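Local coordinates for protein protease Do-like 1, chloroplastic (Arabidopsis thaliana, PDB 3QO6) that acts as a chloroplast serine protease that is required at high temperature and may degrade damaged proteins, at residues S150-E155 with D167-D172; V131-N136 with T143-V148; F58-Q63 with I117-S122; K100-L105 with G218-Q223; I286-G291 with T314-R319. All blocks are in the same frame, centred on the assembly; numbering follows the deposited sequence.

Contact 1. Residues S150-E155 with D167-D172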
# COMPACT_ATOMS: atom_id res chain seq x y z
N SER B 150 5.89 33.36 11.49
CA SER B 150 4.49 33.00 11.70
C SER B 150 4.14 32.86 13.15
O SER B 150 2.96 32.95 13.54
CB SER B 150 4.18 31.67 11.03
OG SER B 150 4.26 31.78 9.63
N GLY B 151 5.17 32.58 13.94
CA GLY B 151 4.97 32.37 15.36
C GLY B 151 6.28 32.38 16.13
O GLY B 151 7.39 32.19 15.58
N LEU B 152 6.14 32.61 17.43
CA LEU B 152 7.28 32.66 18.32
C LEU B 152 7.02 31.82 19.56
O LEU B 152 5.88 31.48 19.86
CB LEU B 152 7.54 34.11 18.71
CG LEU B 152 8.01 34.83 17.46
CD1 LEU B 152 8.02 36.34 17.65
CD2 LEU B 152 9.41 34.28 17.12
N ARG B 153 8.09 31.46 20.27
CA ARG B 153 7.96 30.69 21.50
C ARG B 153 7.20 29.36 21.35
O ARG B 153 6.47 28.95 22.25
CB ARG B 153 7.30 31.57 22.57
CG ARG B 153 8.17 32.79 22.98
CD ARG B 153 7.35 34.07 23.20
NE ARG B 153 7.81 35.20 22.38
CZ ARG B 153 6.99 36.09 21.81
NH1 ARG B 153 5.68 35.97 21.97
NH2 ARG B 153 7.46 37.11 21.09
N ARG B 154 7.39 28.68 20.22
CA ARG B 154 6.72 27.40 19.99
C ARG B 154 7.55 26.29 20.60
O ARG B 154 8.76 26.44 20.74
CB ARG B 154 6.60 27.10 18.49
CG ARG B 154 5.97 28.18 17.63
CD ARG B 154 4.55 28.50 18.08
NE ARG B 154 3.77 29.06 16.98
CZ ARG B 154 2.55 29.58 17.11
NH1 ARG B 154 1.94 29.63 18.29
NH2 ARG B 154 1.93 30.05 16.03
N GLU B 155 6.89 25.18 20.95
CA GLU B 155 7.58 24.00 21.47
C GLU B 155 7.33 22.88 20.47
O GLU B 155 6.20 22.63 20.08
CB GLU B 155 7.03 23.56 22.83
CG GLU B 155 7.51 22.15 23.25
CD GLU B 155 6.87 21.65 24.56
OE1 GLU B 155 6.94 22.38 25.59
OE2 GLU B 155 6.31 20.52 24.56
N ASP B 167 11.13 27.38 22.85
CA ASP B 167 11.40 28.65 22.18
C ASP B 167 11.62 28.68 20.68
O ASP B 167 12.26 29.62 20.18
CB ASP B 167 12.60 29.32 22.85
CG ASP B 167 12.41 30.82 22.98
OD1 ASP B 167 11.75 31.26 23.96
OD2 ASP B 167 12.90 31.57 22.10
N VAL B 168 11.08 27.71 19.95
CA VAL B 168 11.25 27.65 18.50
C VAL B 168 10.55 28.71 17.63
O VAL B 168 9.45 29.18 17.95
CB VAL B 168 10.85 26.26 18.03
CG1 VAL B 168 10.91 26.15 16.50
CG2 VAL B 168 11.76 25.26 18.67
N ILE B 169 11.19 29.07 16.53
CA ILE B 169 10.61 30.05 15.58
C ILE B 169 9.82 29.33 14.47
O ILE B 169 10.25 28.29 13.98
CB ILE B 169 11.68 30.88 14.88
CG1 ILE B 169 12.45 31.74 15.88
CG2 ILE B 169 11.02 31.76 13.83
CD1 ILE B 169 13.70 32.38 15.29
N GLN B 170 8.68 29.89 14.07
CA GLN B 170 7.82 29.32 13.02
C GLN B 170 7.77 30.29 11.83
O GLN B 170 7.57 31.48 12.01
CB GLN B 170 6.42 29.12 13.56
CG GLN B 170 5.56 28.30 12.67
CD GLN B 170 4.16 28.22 13.20
OE1 GLN B 170 3.95 28.09 14.40
NE2 GLN B 170 3.19 28.30 12.31
N THR B 171 7.96 29.77 10.62
CA THR B 171 7.98 30.60 9.43
C THR B 171 7.28 29.89 8.27
O THR B 171 7.24 28.64 8.21
CB THR B 171 9.41 30.92 8.99
OG1 THR B 171 9.37 31.80 7.87
CG2 THR B 171 10.15 29.66 8.55
N ASP B 172 6.73 30.69 7.34
CA ASP B 172 6.04 30.12 6.21
C ASP B 172 6.88 30.21 4.97
O ASP B 172 6.39 30.01 3.85
CB ASP B 172 4.64 30.75 6.02
CG ASP B 172 4.68 32.25 5.74
OD1 ASP B 172 5.76 32.87 5.89
OD2 ASP B 172 3.61 32.80 5.37
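Arg154 and Gln170 stand on the same face of an antiparallel strand pair in the second barrel of the trypsin-like fold. Their side chains slant across one another, with guanidinium and amide planes 25° apart. Gln170 runs out extended, with CG anti to the backbone N (chi1 -168°), while Arg154 bends at chi2 and comes back over Gly151. A CB on Gly151 would clash with Arg154 NE, so this course of the arginine depends on the glycine. Arg154 NE donates to Gln170 OE1 at 2.8 Å, the approach tilted from both flat groups, and Arg154 NH2 adds a weak second bond to the same oxygen. The remaining nitrogens turn outward to the second subunit: Gln170 NE2 bonds Thr143 OG1 and Arg154 NH1 bonds Asp141 O of that chain. Away from this face, Leu152 and Ile169 lie side by side, CD2 of Leu152 4.2 Å from CG1 of Ile169. Two beta bulges shape the pairing. Asp167 and Val168 share Arg154 as a G1 bulge, and at the other end Ser150 and Gly151 form a classic bulge, where Ser150 N (2.6 Å) and Gly151 N (3.3 Å) both reach Gln170 O from one face of its carbonyl plane.

Contact 2. Residues V131-N136 with T143-V148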
# COMPACT_ATOMS: atom_id res chain seq x y z
N VAL B 131 11.43 37.13 6.79
CA VAL B 131 12.58 36.27 6.98
C VAL B 131 13.08 35.72 5.65
O VAL B 131 12.35 35.68 4.64
CB VAL B 131 12.30 35.11 7.92
CG1 VAL B 131 12.08 35.65 9.32
CG2 VAL B 131 11.13 34.31 7.42
N PHE B 132 14.34 35.32 5.66
CA PHE B 132 15.00 34.80 4.48
C PHE B 132 15.70 33.50 4.84
O PHE B 132 16.53 33.46 5.75
CB PHE B 132 16.01 35.84 3.99
CG PHE B 132 15.41 37.18 3.80
CD1 PHE B 132 15.10 37.63 2.53
CD2 PHE B 132 15.03 37.95 4.90
CE1 PHE B 132 14.40 38.82 2.34
CE2 PHE B 132 14.32 39.14 4.74
CZ PHE B 132 14.00 39.58 3.46
N ALA B 133 15.35 32.42 4.13
CA ALA B 133 15.97 31.14 4.41
C ALA B 133 16.90 30.78 3.27
O ALA B 133 16.52 30.90 2.11
CB ALA B 133 14.93 30.08 4.58
N ILE B 134 18.12 30.38 3.59
CA ILE B 134 19.05 29.97 2.57
C ILE B 134 19.49 28.60 3.00
O ILE B 134 19.82 28.39 4.17
CB ILE B 134 20.25 30.89 2.48
CG1 ILE B 134 19.80 32.32 2.23
CG2 ILE B 134 21.17 30.45 1.34
CD1 ILE B 134 20.96 33.33 2.22
N GLY B 135 19.47 27.65 2.06
CA GLY B 135 19.86 26.28 2.34
C GLY B 135 20.04 25.51 1.04
O GLY B 135 20.27 26.11 -0.02
N ASN B 136 19.92 24.18 1.12
CA ASN B 136 20.07 23.29 -0.04
C ASN B 136 19.00 22.20 -0.13
O ASN B 136 19.31 21.01 -0.02
CB ASN B 136 21.44 22.61 -0.03
CG ASN B 136 22.58 23.58 0.16
OD1 ASN B 136 22.78 24.48 -0.65
ND2 ASN B 136 23.32 23.42 1.26
N THR B 143 19.70 27.82 -2.05
CA THR B 143 18.38 28.25 -2.43
C THR B 143 17.86 29.29 -1.45
O THR B 143 17.99 29.14 -0.23
CB THR B 143 17.42 27.09 -2.43
OG1 THR B 143 17.71 26.25 -3.54
CG2 THR B 143 15.98 27.58 -2.48
N LEU B 144 17.26 30.34 -1.99
CA LEU B 144 16.68 31.35 -1.15
C LEU B 144 15.14 31.21 -1.16
O LEU B 144 14.52 31.04 -2.20
CB LEU B 144 17.05 32.74 -1.69
CG LEU B 144 16.27 33.93 -1.12
CD1 LEU B 144 16.81 34.28 0.24
CD2 LEU B 144 16.36 35.10 -2.02
N THR B 145 14.54 31.26 0.01
CA THR B 145 13.08 31.26 0.07
C THR B 145 12.75 32.30 1.12
O THR B 145 13.46 32.45 2.12
CB THR B 145 12.46 29.91 0.50
OG1 THR B 145 13.12 29.45 1.69
CG2 THR B 145 12.53 28.87 -0.67
N THR B 146 11.69 33.04 0.87
CA THR B 146 11.32 34.07 1.82
C THR B 146 9.92 33.82 2.33
O THR B 146 9.13 33.11 1.71
CB THR B 146 11.34 35.47 1.19
OG1 THR B 146 10.29 35.53 0.21
CG2 THR B 146 12.69 35.75 0.51
N GLY B 147 9.64 34.44 3.47
CA GLY B 147 8.37 34.31 4.14
C GLY B 147 8.32 35.26 5.32
O GLY B 147 9.01 36.28 5.37
N VAL B 148 7.55 34.88 6.31
CA VAL B 148 7.35 35.74 7.45
C VAL B 148 7.51 34.94 8.77
O VAL B 148 7.47 33.70 8.77
CB VAL B 148 5.91 36.33 7.26
CG1 VAL B 148 4.94 35.77 8.33
CG2 VAL B 148 5.94 37.82 7.18
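At the edge of the Phe132 ring, near its plane, sits Leu144 CD1, whereas Thr146 CG2 comes in obliquely, 3.7 Å from Phe132 CD1. The methyl of Thr146 gets there because it stands anti to the carbonyl carbon, with OG1 held between the two backbone arms (chi1 67°). Leu144 places its CG trans to the backbone N (chi1 167°), which carries CD1 back over the neighbouring strand, 4.1 Å from Phe132 CB and equally far from Ile134 CG1. Phe132, Ile134 and Leu144 thus form an apolar patch on one face of the sheet, and helix 14-26 covers it through Leu22 and Phe23. The other face carries Val131, Ala133, Thr143 and Thr145. There Thr145 OG1 lies 3.5 Å from Ala133 CB but spends its hydrogen bond on Ala174 O.

Between the faces runs a regular antiparallel hairpin of the second barrel, the N-to-C directions of residues 131-135 and 143-148 lying 156° apart. Six backbone bonds join the hydrogen-bonded pairs Val131-Gly147, Ala133-Thr145 and Gly135-Thr143; the Ala133 N to Thr145 O bond, at 2.8 Å, is nearly straight at both donor and acceptor. Strand 130-135 also pairs with 183-186, while the far side of 143-148 meets the third subunit, and Ser150 OG of that subunit bonds Leu144 O. All the hydrogen bonds between the two segments are thus main-chain bonds, while their side chains meet by apolar contact; Thr143 OG1 bonds instead to Leu140 O and to Gln170 NE2 of the third subunit.

Contact 3. Residues F58-Q63 with I117-S122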
# COMPACT_ATOMS: atom_id res chain seq x y z
N PHE B 58 26.39 27.28 8.09
CA PHE B 58 26.92 28.60 7.82
C PHE B 58 28.23 28.75 8.57
O PHE B 58 28.51 27.99 9.48
CB PHE B 58 25.91 29.68 8.25
CG PHE B 58 25.24 29.40 9.55
CD1 PHE B 58 24.22 28.46 9.64
CD2 PHE B 58 25.64 30.06 10.72
CE1 PHE B 58 23.60 28.18 10.87
CE2 PHE B 58 25.03 29.80 11.96
CZ PHE B 58 24.03 28.87 12.04
N VAL B 59 29.04 29.71 8.16
CA VAL B 59 30.33 29.96 8.80
C VAL B 59 30.10 30.75 10.07
O VAL B 59 29.46 31.82 10.05
CB VAL B 59 31.23 30.78 7.87
CG1 VAL B 59 32.23 31.56 8.66
CG2 VAL B 59 31.93 29.86 6.92
N TRP B 60 30.63 30.24 11.17
CA TRP B 60 30.45 30.94 12.42
C TRP B 60 31.53 31.94 12.76
O TRP B 60 31.24 32.97 13.36
CB TRP B 60 30.32 29.95 13.55
CG TRP B 60 30.01 30.62 14.81
CD1 TRP B 60 30.87 30.87 15.83
CD2 TRP B 60 28.72 31.12 15.23
NE1 TRP B 60 30.21 31.49 16.86
CE2 TRP B 60 28.89 31.66 16.53
CE3 TRP B 60 27.44 31.16 14.64
CZ2 TRP B 60 27.82 32.23 17.25
CZ3 TRP B 60 26.38 31.73 15.37
CH2 TRP B 60 26.58 32.26 16.66
N ASP B 61 32.76 31.64 12.37
CA ASP B 61 33.91 32.52 12.67
C ASP B 61 35.11 32.31 11.77
O ASP B 61 35.22 31.31 11.04
CB ASP B 61 34.37 32.32 14.12
CG ASP B 61 34.74 30.87 14.43
OD1 ASP B 61 34.49 30.43 15.59
OD2 ASP B 61 35.29 30.18 13.52
N LYS B 62 36.05 33.25 11.85
CA LYS B 62 37.25 33.18 11.03
C LYS B 62 38.11 31.93 11.28
O LYS B 62 38.94 31.58 10.43
CB LYS B 62 38.07 34.44 11.22
CG LYS B 62 37.44 35.69 10.61
CD LYS B 62 37.47 35.62 9.09
CE LYS B 62 37.05 36.96 8.45
NZ LYS B 62 37.10 36.90 6.97
N GLN B 63 37.92 31.25 12.42
CA GLN B 63 38.69 30.05 12.70
C GLN B 63 38.13 28.79 12.07
O GLN B 63 38.42 27.69 12.54
CB GLN B 63 38.83 29.79 14.20
CG GLN B 63 39.48 30.90 14.94
CD GLN B 63 38.48 31.94 15.40
OE1 GLN B 63 37.74 31.71 16.37
NE2 GLN B 63 38.45 33.07 14.72
N ILE B 117 28.45 34.71 9.41
CA ILE B 117 27.19 35.46 9.33
C ILE B 117 27.07 36.37 10.50
O ILE B 117 27.51 36.05 11.59
CB ILE B 117 25.90 34.59 9.34
CG1 ILE B 117 26.17 33.27 10.03
CG2 ILE B 117 25.34 34.41 7.94
CD1 ILE B 117 26.66 33.44 11.44
N PRO B 118 26.49 37.54 10.28
CA PRO B 118 26.30 38.51 11.34
C PRO B 118 25.29 37.90 12.29
O PRO B 118 24.23 37.48 11.86
CB PRO B 118 25.75 39.72 10.60
CG PRO B 118 26.32 39.59 9.23
CD PRO B 118 26.19 38.13 8.97
N VAL B 119 25.60 37.83 13.57
CA VAL B 119 24.69 37.23 14.53
C VAL B 119 23.64 38.20 15.02
O VAL B 119 23.97 39.24 15.52
CB VAL B 119 25.48 36.72 15.73
CG1 VAL B 119 24.52 36.36 16.87
CG2 VAL B 119 26.35 35.53 15.30
N GLY B 120 22.37 37.86 14.88
CA GLY B 120 21.34 38.77 15.35
C GLY B 120 20.77 38.43 16.70
O GLY B 120 21.37 37.69 17.47
N VAL B 121 19.60 38.98 17.00
CA VAL B 121 18.96 38.72 18.29
C VAL B 121 17.57 38.15 18.11
O VAL B 121 16.72 38.77 17.49
CB VAL B 121 18.82 39.99 19.14
CG1 VAL B 121 18.02 39.67 20.39
CG2 VAL B 121 20.17 40.52 19.53
N SER B 122 17.32 36.99 18.70
CA SER B 122 16.01 36.40 18.55
C SER B 122 15.03 36.82 19.62
O SER B 122 13.84 36.66 19.46
CB SER B 122 16.11 34.87 18.49
OG SER B 122 16.43 34.28 19.73
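Phe58 holds CG between its backbone N and carbonyl carbon (chi1 42°), which turns the ring toward Ile117, whereas in Trp60 the bond to CG runs anti to the backbone N (chi1 -175°) and swings the six-membered part of the indole back to the same loop. Ile117 fills the angle between them. Its CG1 comes obliquely upon the Phe58 ring, 3.3 Å from CD2, and its CD1 lies 4.0 Å from Trp60 CE3, the isoleucine and indole crossing at about a right angle. One step further on, Val119 CG2 touches Trp60 CH2 at 3.5 Å, again obliquely. In the two-barrel trypsin-like fold this joins a first-barrel strand, 47-61, to the loop that leads into the second barrel. Phe58 also reaches Leu191 and Ile194 of second-barrel strand 191-198, and Trp60 packs on Val221 of helix 214-227. The two aromatics meet as well, Phe58 CE2 lying in the indole plane at its edge. With an alanine in place of Phe58, Ile117 CG1 and CD1 would probably lose their main aromatic neighbour and the indole edge its in-plane support. The polar tie is a single backbone bond, Ile117 N to Val59 O at 3.1 Å, with the donor nearly in line with the carbonyl.

Contact 4. Residues K100-L105 with G218-Q223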
# COMPACT_ATOMS: atom_id res chain seq x y z
N LYS B 100 19.08 20.36 21.60
CA LYS B 100 18.70 21.51 20.80
C LYS B 100 19.12 21.32 19.35
O LYS B 100 19.18 22.28 18.59
CB LYS B 100 19.34 22.77 21.38
CG LYS B 100 19.13 22.93 22.88
CD LYS B 100 17.66 23.14 23.18
CE LYS B 100 17.38 23.33 24.66
NZ LYS B 100 15.90 23.41 24.90
N ASP B 101 19.42 20.08 18.98
CA ASP B 101 19.84 19.72 17.62
C ASP B 101 20.83 20.67 16.93
O ASP B 101 20.73 20.93 15.73
CB ASP B 101 18.61 19.52 16.73
CG ASP B 101 18.91 18.73 15.47
OD1 ASP B 101 19.82 17.87 15.47
OD2 ASP B 101 18.22 18.96 14.47
N VAL B 102 21.80 21.14 17.71
CA VAL B 102 22.85 22.05 17.24
C VAL B 102 24.20 21.32 17.18
O VAL B 102 24.55 20.57 18.09
CB VAL B 102 23.01 23.20 18.19
CG1 VAL B 102 24.24 24.01 17.82
CG2 VAL B 102 21.78 24.04 18.16
N ALA B 103 24.98 21.55 16.13
CA ALA B 103 26.27 20.90 16.03
C ALA B 103 27.33 21.84 15.49
O ALA B 103 27.03 22.73 14.69
CB ALA B 103 26.17 19.69 15.15
N VAL B 104 28.58 21.68 15.94
CA VAL B 104 29.63 22.54 15.41
C VAL B 104 30.72 21.75 14.71
O VAL B 104 31.16 20.71 15.17
CB VAL B 104 30.29 23.40 16.48
CG1 VAL B 104 31.29 24.31 15.80
CG2 VAL B 104 29.25 24.21 17.23
N LEU B 105 31.16 22.26 13.57
CA LEU B 105 32.19 21.62 12.78
C LEU B 105 33.36 22.57 12.65
O LEU B 105 33.23 23.77 12.92
CB LEU B 105 31.65 21.30 11.40
CG LEU B 105 31.15 19.91 11.01
CD1 LEU B 105 30.49 19.17 12.15
CD2 LEU B 105 30.20 20.08 9.84
N GLY B 218 23.79 30.63 19.93
CA GLY B 218 25.04 31.26 20.29
C GLY B 218 25.67 30.72 21.56
O GLY B 218 26.89 30.53 21.62
N GLY B 219 24.86 30.47 22.59
CA GLY B 219 25.40 29.95 23.84
C GLY B 219 26.02 28.59 23.62
O GLY B 219 27.17 28.35 24.02
N ILE B 220 25.26 27.71 22.98
CA ILE B 220 25.67 26.34 22.67
C ILE B 220 26.93 26.30 21.80
O ILE B 220 27.81 25.48 22.03
CB ILE B 220 24.53 25.62 21.95
CG1 ILE B 220 23.38 25.43 22.93
CG2 ILE B 220 25.02 24.29 21.34
CD1 ILE B 220 22.24 24.66 22.34
N VAL B 221 27.02 27.16 20.80
CA VAL B 221 28.22 27.15 19.99
C VAL B 221 29.44 27.56 20.85
O VAL B 221 30.53 27.00 20.67
CB VAL B 221 28.07 28.08 18.75
CG1 VAL B 221 29.41 28.23 18.01
CG2 VAL B 221 27.04 27.49 17.80
N ASP B 222 29.28 28.51 21.78
CA ASP B 222 30.40 28.91 22.64
C ASP B 222 30.86 27.70 23.42
O ASP B 222 32.02 27.27 23.30
CB ASP B 222 30.01 30.00 23.64
CG ASP B 222 29.67 31.30 22.98
OD1 ASP B 222 30.46 31.75 22.13
OD2 ASP B 222 28.62 31.89 23.32
N GLN B 223 29.96 27.14 24.21
CA GLN B 223 30.28 25.98 25.02
C GLN B 223 30.86 24.84 24.22
O GLN B 223 31.72 24.11 24.70
CB GLN B 223 29.06 25.49 25.75
CG GLN B 223 28.49 26.48 26.69
CD GLN B 223 27.30 25.90 27.38
OE1 GLN B 223 27.42 24.90 28.11
NE2 GLN B 223 26.12 26.50 27.15
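Ile220 spreads its two branch tips over Lys100 and Val102, alternate residues of segment 100-105: CD1 lies 3.6 Å from both CB and CG of Lys100, and CG2 lies 3.6 Å from CG1 of Val102. Ile220 belongs to the helix that closes the trypsin-like protease domain, 214-227, set against first-barrel strand 102-107; the axes of residues 102-105 and 218-223 come within 8.7 Å and cross at -43°. Because the strand alternates, Val102 and Val104 direct their side chains at the helix and Ala103 directs its own the other way. Asp101 sits just ahead of the strand, in a G1 bulge where it and Val102 both face Asp97, and it too points away. Predicted to belong to the charge relay system, Asp101 bonds His71 ND1 through OD2, on the side remote from the helix that packs on Val102 and Val104.

Lys100 meets Ile220 at about a right angle. Its chain bends at chi2 (-66°), so the methylenes near the backbone cover the isoleucine while the ammonium group leads off to a salt bridge with Asp305. No hydrogen bond crosses between the two segments; van der Waals contact of aliphatic branches carries the whole interface. Farther along the strand, Val104 and Val221 also meet at about a right angle, where Val104 CG2 fits against both methyls of Val221, 4.0 Å from CG2 and 4.1 Å from CG1.

Contact 5. Residues I286-G291 with T314-R319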
# COMPACT_ATOMS: atom_id res chain seq x y z
N ILE B 286 5.00 13.50 40.18
CA ILE B 286 5.45 14.87 40.29
C ILE B 286 4.32 15.76 39.85
O ILE B 286 3.84 15.65 38.72
CB ILE B 286 6.70 15.10 39.43
CG1 ILE B 286 7.76 14.06 39.79
CG2 ILE B 286 7.23 16.51 39.63
CD1 ILE B 286 8.93 14.05 38.87
N THR B 287 3.90 16.64 40.75
CA THR B 287 2.80 17.56 40.50
C THR B 287 3.31 18.99 40.41
O THR B 287 2.65 19.89 39.88
CB THR B 287 1.74 17.45 41.63
OG1 THR B 287 2.31 17.86 42.88
CG2 THR B 287 1.27 15.99 41.77
N SER B 288 4.52 19.20 40.92
CA SER B 288 5.14 20.51 40.88
C SER B 288 6.63 20.39 41.15
O SER B 288 7.10 19.45 41.79
CB SER B 288 4.52 21.44 41.94
OG SER B 288 5.17 21.29 43.19
N VAL B 289 7.37 21.35 40.62
CA VAL B 289 8.82 21.40 40.79
C VAL B 289 9.05 22.86 41.19
O VAL B 289 8.61 23.78 40.49
CB VAL B 289 9.54 21.06 39.49
CG1 VAL B 289 9.27 22.12 38.45
CG2 VAL B 289 11.00 20.90 39.74
N ASN B 290 9.72 23.05 42.33
CA ASN B 290 9.96 24.38 42.89
C ASN B 290 9.21 25.55 42.25
O ASN B 290 9.72 26.24 41.38
CB ASN B 290 11.46 24.69 42.98
CG ASN B 290 12.17 24.59 41.66
OD1 ASN B 290 11.64 24.97 40.62
ND2 ASN B 290 13.41 24.11 41.70
N GLY B 291 7.97 25.75 42.70
CA GLY B 291 7.16 26.84 42.18
C GLY B 291 6.23 26.43 41.07
O GLY B 291 5.02 26.29 41.27
N THR B 314 13.37 21.95 44.48
CA THR B 314 12.41 21.38 45.42
C THR B 314 11.22 20.84 44.63
O THR B 314 10.47 21.59 43.99
CB THR B 314 11.98 22.44 46.50
OG1 THR B 314 10.73 22.05 47.10
CG2 THR B 314 11.83 23.81 45.90
N VAL B 315 11.06 19.52 44.67
CA VAL B 315 9.98 18.87 43.94
C VAL B 315 8.90 18.28 44.83
O VAL B 315 9.17 17.63 45.84
CB VAL B 315 10.52 17.73 43.00
CG1 VAL B 315 11.85 18.16 42.38
CG2 VAL B 315 10.70 16.44 43.76
N GLU B 316 7.66 18.51 44.43
CA GLU B 316 6.50 18.02 45.15
C GLU B 316 5.94 16.78 44.46
O GLU B 316 5.72 16.79 43.25
CB GLU B 316 5.47 19.15 45.19
CG GLU B 316 4.08 18.79 45.64
CD GLU B 316 3.12 19.95 45.38
OE1 GLU B 316 3.32 21.02 46.00
OE2 GLU B 316 2.19 19.79 44.56
N VAL B 317 5.73 15.71 45.21
CA VAL B 317 5.19 14.49 44.64
C VAL B 317 3.91 14.06 45.34
O VAL B 317 3.58 14.55 46.42
CB VAL B 317 6.18 13.30 44.78
CG1 VAL B 317 7.52 13.68 44.20
CG2 VAL B 317 6.31 12.88 46.24
N LEU B 318 3.17 13.16 44.70
CA LEU B 318 1.96 12.61 45.28
C LEU B 318 2.35 11.17 45.52
O LEU B 318 2.37 10.35 44.61
CB LEU B 318 0.79 12.69 44.30
CG LEU B 318 -0.42 11.80 44.62
CD1 LEU B 318 -0.84 11.98 46.06
CD2 LEU B 318 -1.56 12.14 43.69
N ARG B 319 2.72 10.89 46.76
CA ARG B 319 3.11 9.55 47.17
C ARG B 319 1.83 8.84 47.58
O ARG B 319 0.74 9.29 47.23
CB ARG B 319 4.10 9.64 48.33
CG ARG B 319 4.75 8.32 48.72
CD ARG B 319 6.02 8.54 49.53
NE ARG B 319 7.10 9.12 48.73
CZ ARG B 319 8.36 9.24 49.15
NH1 ARG B 319 8.70 8.83 50.36
NH2 ARG B 319 9.28 9.76 48.35
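A classic beta bulge in the PDZ domain puts Thr287 and Ser288 together opposite Glu316, where strand 285-289 runs antiparallel to 312-318. Two backbone bonds define it: Thr287 N to Glu316 O at 3.1 Å, and Glu316 N to Ser288 O at 2.9 Å. One side chain of the bulge adds a further bond. Glu316 is extended, CG on the far side from its backbone N (chi1 168°), and meets Thr287 at about a right angle, where Thr287 OG1 donates to Glu316 OE2 at 2.6 Å. That hydroxyl takes the anti side of the carboxylate and lies only 16° out of its plane. OE2 also has a long, weak ion pair with Lys323. A lysine in place of Glu316 would probably deprive Thr287 OG1 of its acceptor and set a like charge near Lys323. The other face is aliphatic: Val289 CG2 lies 3.9 Å from Val315 CG1, and Ile286 CG1 lies 4.4 Å from Val317 CG1. Thr287 CG2 lies 4.2 Å from Leu318 CB, and Leu318 in turn packs on Arg279 of the fourth subunit. Strand 285-289 also pairs with 253-257, and 312-318 with 326-332, the curled antiparallel sheet typical of a PDZ domain.

Contacts 2 to 5 are buried and contact 1 partly buried. Contacts 1 and 2 share strand 143-157 and touch directly, Asp172 OD1 and Thr171 OG1 meeting the backbone of Val148; both pair second-barrel strands and face other subunits, but contact 2 is the more regular, contact 1 bulged and polar at its outer side. Contacts 3 and 4 are mainly apolar. They meet where Trp60 lies against Val221, so one helix backs both a first-barrel strand and the indole beside the inter-barrel loop. Contact 5 belongs to the PDZ domain, its centre about 29 Å from that of contact 1, the nearest of the others. It resembles contact 1 in combining a bulge with a side-chain hydrogen bond, there arginine to amide, here hydroxyl to carboxylate.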